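PDB 3ZY2: putative gdp-fucose protein o-fucosyltransferase 1 from Caenorhabditis elegans, which belongs to the GT-B clan of glycosyltransferase-like proteins, with two domains built on parallel beta sheets, and is modelled with guanosine-5'-diphosphate bound. Local coordinates for residues A[96-101]-A[112-117]. Residues are numbered along the deposited sequence; the frame is centred on the assembly and turned at random.
Sequences AFCWTP and PGCHSK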
ATOM      1  N   ALA A  96      -1.762  12.128   8.613  1.00 24.66           N
ATOM      2  CA  ALA A  96      -2.265  10.947   7.924  1.00 24.39           C
ATOM      3  C   ALA A  96      -1.389   9.757   8.281  1.00 24.62           C
ATOM      4  O   ALA A  96      -0.157   9.875   8.351  1.00 25.06           O
ATOM      5  CB  ALA A  96      -2.253  11.166   6.432  1.00 24.41           C
ATOM      6  N   PHE A  97      -2.031   8.617   8.492  1.00 24.32           N
ATOM      7  CA  PHE A  97      -1.343   7.385   8.844  1.00 24.60           C
ATOM      8  C   PHE A  97      -1.416   6.429   7.682  1.00 25.11           C
ATOM      9  O   PHE A  97      -2.490   6.200   7.118  1.00 24.78           O
ATOM     10  CB  PHE A  97      -1.957   6.743  10.092  1.00 24.26           C
ATOM     11  CG  PHE A  97      -1.567   7.415  11.371  1.00 23.85           C
ATOM     12  CD1 PHE A  97      -1.960   8.731  11.627  1.00 22.62           C
ATOM     13  CD2 PHE A  97      -0.771   6.751  12.312  1.00 22.05           C
ATOM     14  CE1 PHE A  97      -1.599   9.366  12.804  1.00 24.06           C
ATOM     15  CE2 PHE A  97      -0.416   7.393  13.509  1.00 23.63           C
ATOM     16  CZ  PHE A  97      -0.824   8.696  13.744  1.00 23.93           C
ATOM     17  N   CYS A  98      -0.263   5.865   7.325  1.00 26.64           N
ATOM     18  CA  CYS A  98      -0.218   4.839   6.293  1.00 27.25           C
ATOM     19  C   CYS A  98       0.932   3.855   6.536  1.00 28.03           C
ATOM     20  O   CYS A  98       1.752   4.062   7.428  1.00 28.43           O
ATOM     21  CB  CYS A  98      -0.130   5.479   4.910  1.00 27.77           C
ATOM     22  SG  CYS A  98       1.403   6.347   4.644  1.00 28.36           S
ATOM     23  N   TRP A  99       0.956   2.775   5.763  1.00 29.61           N
ATOM     24  CA  TRP A  99       1.915   1.687   5.981  1.00 31.21           C
ATOM     25  C   TRP A  99       3.359   2.166   5.843  1.00 31.52           C
ATOM     26  O   TRP A  99       4.204   1.939   6.718  1.00 31.79           O
ATOM     27  CB  TRP A  99       1.650   0.542   4.997  1.00 32.31           C
ATOM     28  CG  TRP A  99       2.216  -0.775   5.458  1.00 36.74           C
ATOM     29  CD1 TRP A  99       3.517  -1.195   5.369  1.00 40.61           C
ATOM     30  CD2 TRP A  99       1.494  -1.839   6.095  1.00 40.23           C
ATOM     31  NE1 TRP A  99       3.646  -2.460   5.908  1.00 42.97           N
ATOM     32  CE2 TRP A  99       2.419  -2.873   6.363  1.00 42.14           C
ATOM     33  CE3 TRP A  99       0.151  -2.021   6.458  1.00 40.77           C
ATOM     34  CZ2 TRP A  99       2.046  -4.068   6.995  1.00 44.38           C
ATOM     35  CZ3 TRP A  99      -0.221  -3.214   7.078  1.00 42.46           C
ATOM     36  CH2 TRP A  99       0.726  -4.222   7.335  1.00 43.76           C
ATOM     37  N   THR A 100       3.612   2.859   4.740  1.00 31.49           N
ATOM     38  CA  THR A 100       4.951   3.258   4.342  1.00 32.21           C
ATOM     39  C   THR A 100       4.824   4.365   3.294  1.00 31.90           C
ATOM     40  O   THR A 100       3.742   4.520   2.701  1.00 31.79           O
ATOM     41  CB  THR A 100       5.706   2.042   3.751  1.00 32.41           C
ATOM     42  OG1 THR A 100       7.096   2.356   3.606  1.00 33.79           O
ATOM     43  CG2 THR A 100       5.106   1.622   2.401  1.00 32.36           C
ATOM     44  N   PRO A 101       5.909   5.138   3.054  1.00 32.21           N
ATOM     45  CA  PRO A 101       5.814   6.104   1.966  1.00 32.29           C
ATOM     46  C   PRO A 101       5.466   5.425   0.647  1.00 32.29           C
ATOM     47  O   PRO A 101       5.901   4.298   0.383  1.00 32.18           O
ATOM     48  CB  PRO A 101       7.219   6.700   1.908  1.00 33.12           C
ATOM     49  CG  PRO A 101       7.705   6.619   3.305  1.00 33.13           C
ATOM     50  CD  PRO A 101       7.151   5.327   3.836  1.00 32.08           C
ATOM     51  N   PRO A 112       7.697  11.041  -1.651  1.00 40.76           N
ATOM     52  CA  PRO A 112       7.077   9.865  -1.016  1.00 38.96           C
ATOM     53  C   PRO A 112       6.381  10.195   0.297  1.00 37.74           C
ATOM     54  O   PRO A 112       6.922  10.939   1.120  1.00 37.86           O
ATOM     55  CB  PRO A 112       8.261   8.927  -0.770  1.00 39.43           C
ATOM     56  CG  PRO A 112       9.273   9.321  -1.801  1.00 40.45           C
ATOM     57  CD  PRO A 112       9.130  10.812  -1.929  1.00 41.20           C
ATOM     58  N   GLY A 113       5.190   9.633   0.476  1.00 35.79           N
ATOM     59  CA  GLY A 113       4.357   9.888   1.650  1.00 34.24           C
ATOM     60  C   GLY A 113       3.060   9.116   1.529  1.00 32.63           C
ATOM     61  O   GLY A 113       2.936   8.227   0.690  1.00 32.14           O
ATOM     62  N   CYS A 114       2.078   9.443   2.366  1.00 31.93           N
ATOM     63  CA  CYS A 114       0.806   8.713   2.345  1.00 31.36           C
ATOM     64  C   CYS A 114      -0.133   9.111   1.201  1.00 31.13           C
ATOM     65  O   CYS A 114      -0.938   8.291   0.736  1.00 31.72           O
ATOM     66  CB  CYS A 114       0.065   8.871   3.678  1.00 29.98           C
ATOM     67  SG  CYS A 114       0.952   8.275   5.121  1.00 30.68           S
ATOM     68  N   HIS A 115      -0.051  10.377   0.788  1.00 32.10           N
ATOM     69  CA  HIS A 115      -0.968  10.998  -0.193  1.00 32.82           C
ATOM     70  C   HIS A 115      -2.458  10.667  -0.001  1.00 32.32           C
ATOM     71  O   HIS A 115      -3.157  10.233  -0.919  1.00 32.30           O
ATOM     72  CB  HIS A 115      -0.473  10.748  -1.621  1.00 34.47           C
ATOM     73  CG  HIS A 115       0.911  11.263  -1.856  1.00 35.86           C
ATOM     74  ND1 HIS A 115       1.200  12.609  -1.916  1.00 38.18           N
ATOM     75  CD2 HIS A 115       2.093  10.616  -2.008  1.00 38.04           C
ATOM     76  CE1 HIS A 115       2.498  12.769  -2.107  1.00 39.52           C
ATOM     77  NE2 HIS A 115       3.062  11.576  -2.161  1.00 39.21           N
ATOM     78  N   SER A 116      -2.936  10.924   1.213  1.00 31.28           N
ATOM     79  CA  SER A 116      -4.235  10.420   1.686  1.00 30.60           C
ATOM     80  C   SER A 116      -5.483  10.993   1.025  1.00 30.52           C
ATOM     81  O   SER A 116      -6.568  10.406   1.126  1.00 30.15           O
ATOM     82  CB  SER A 116      -4.335  10.612   3.198  1.00 30.21           C
ATOM     83  OG  SER A 116      -3.342   9.852   3.848  1.00 31.74           O
ATOM     84  N   LYS A 117      -5.346  12.145   0.374  1.00 31.02           N
ATOM     85  CA  LYS A 117      -6.480  12.822  -0.250  1.00 31.26           C
ATOM     86  C   LYS A 117      -6.476  12.824  -1.783  1.00 32.33           C
ATOM     87  O   LYS A 117      -7.333  13.464  -2.410  1.00 32.48           O
ATOM     88  CB  LYS A 117      -6.582  14.264   0.260  1.00 32.09           C
ATOM     89  CG  LYS A 117      -7.573  14.470   1.393  1.00 31.60           C
ATOM     90  CD  LYS A 117      -8.263  15.815   1.184  1.00 31.89           C
ATOM     91  CE  LYS A 117      -8.630  16.483   2.453  1.00 33.25           C
ATOM     92  NZ  LYS A 117      -9.445  17.719   2.190  1.00 31.84           N
TER
HETATM   93  O   HOH W   1      -3.872   8.007   5.827  1.00 28.77           O
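C98 and C114 are joined by a disulfide that ties the end of strand 95-98, in the six-stranded parallel sheet of this GT-B fold, to the long connection leading to helix 122-128 and, by a beta-alpha-beta crossover, to the neighbouring strand 135-138. The bridge spans 2.0 Å from C98 SG to C114 SG, and its chi3 of -78° gives it a left-handed twist. C98 holds its sulfur between backbone N and carbonyl carbon (chi1 66°), turned at the loop, while C114 swings SG beside its own N (chi1 -60°) to meet it. A hydrogen bond from C114 N to D136 OD2, on strand 135-138, ties the loop backbone at this cysteine to the sheet.

The tight packing continues at A96, whose CB sits only 3.1 Å from S116 OG, the methyl pressed against the hydroxyl. That oxygen also takes part in a bridge: a water donates to F97 O at 2.6 Å and is hydrogen-bonded to S116 OG at 2.8 Å, linking strand and loop.

The open side is at P112, which is partly exposed, its side chain about 5 Å from a bound manganese ion and packed on N22 of the second subunit; P101 is buried against it and G113. Much of the chain between the segments is not modelled. Here the two prolines meet through ring carbons alone, P101 CB lying 3.6 Å from P112 CB.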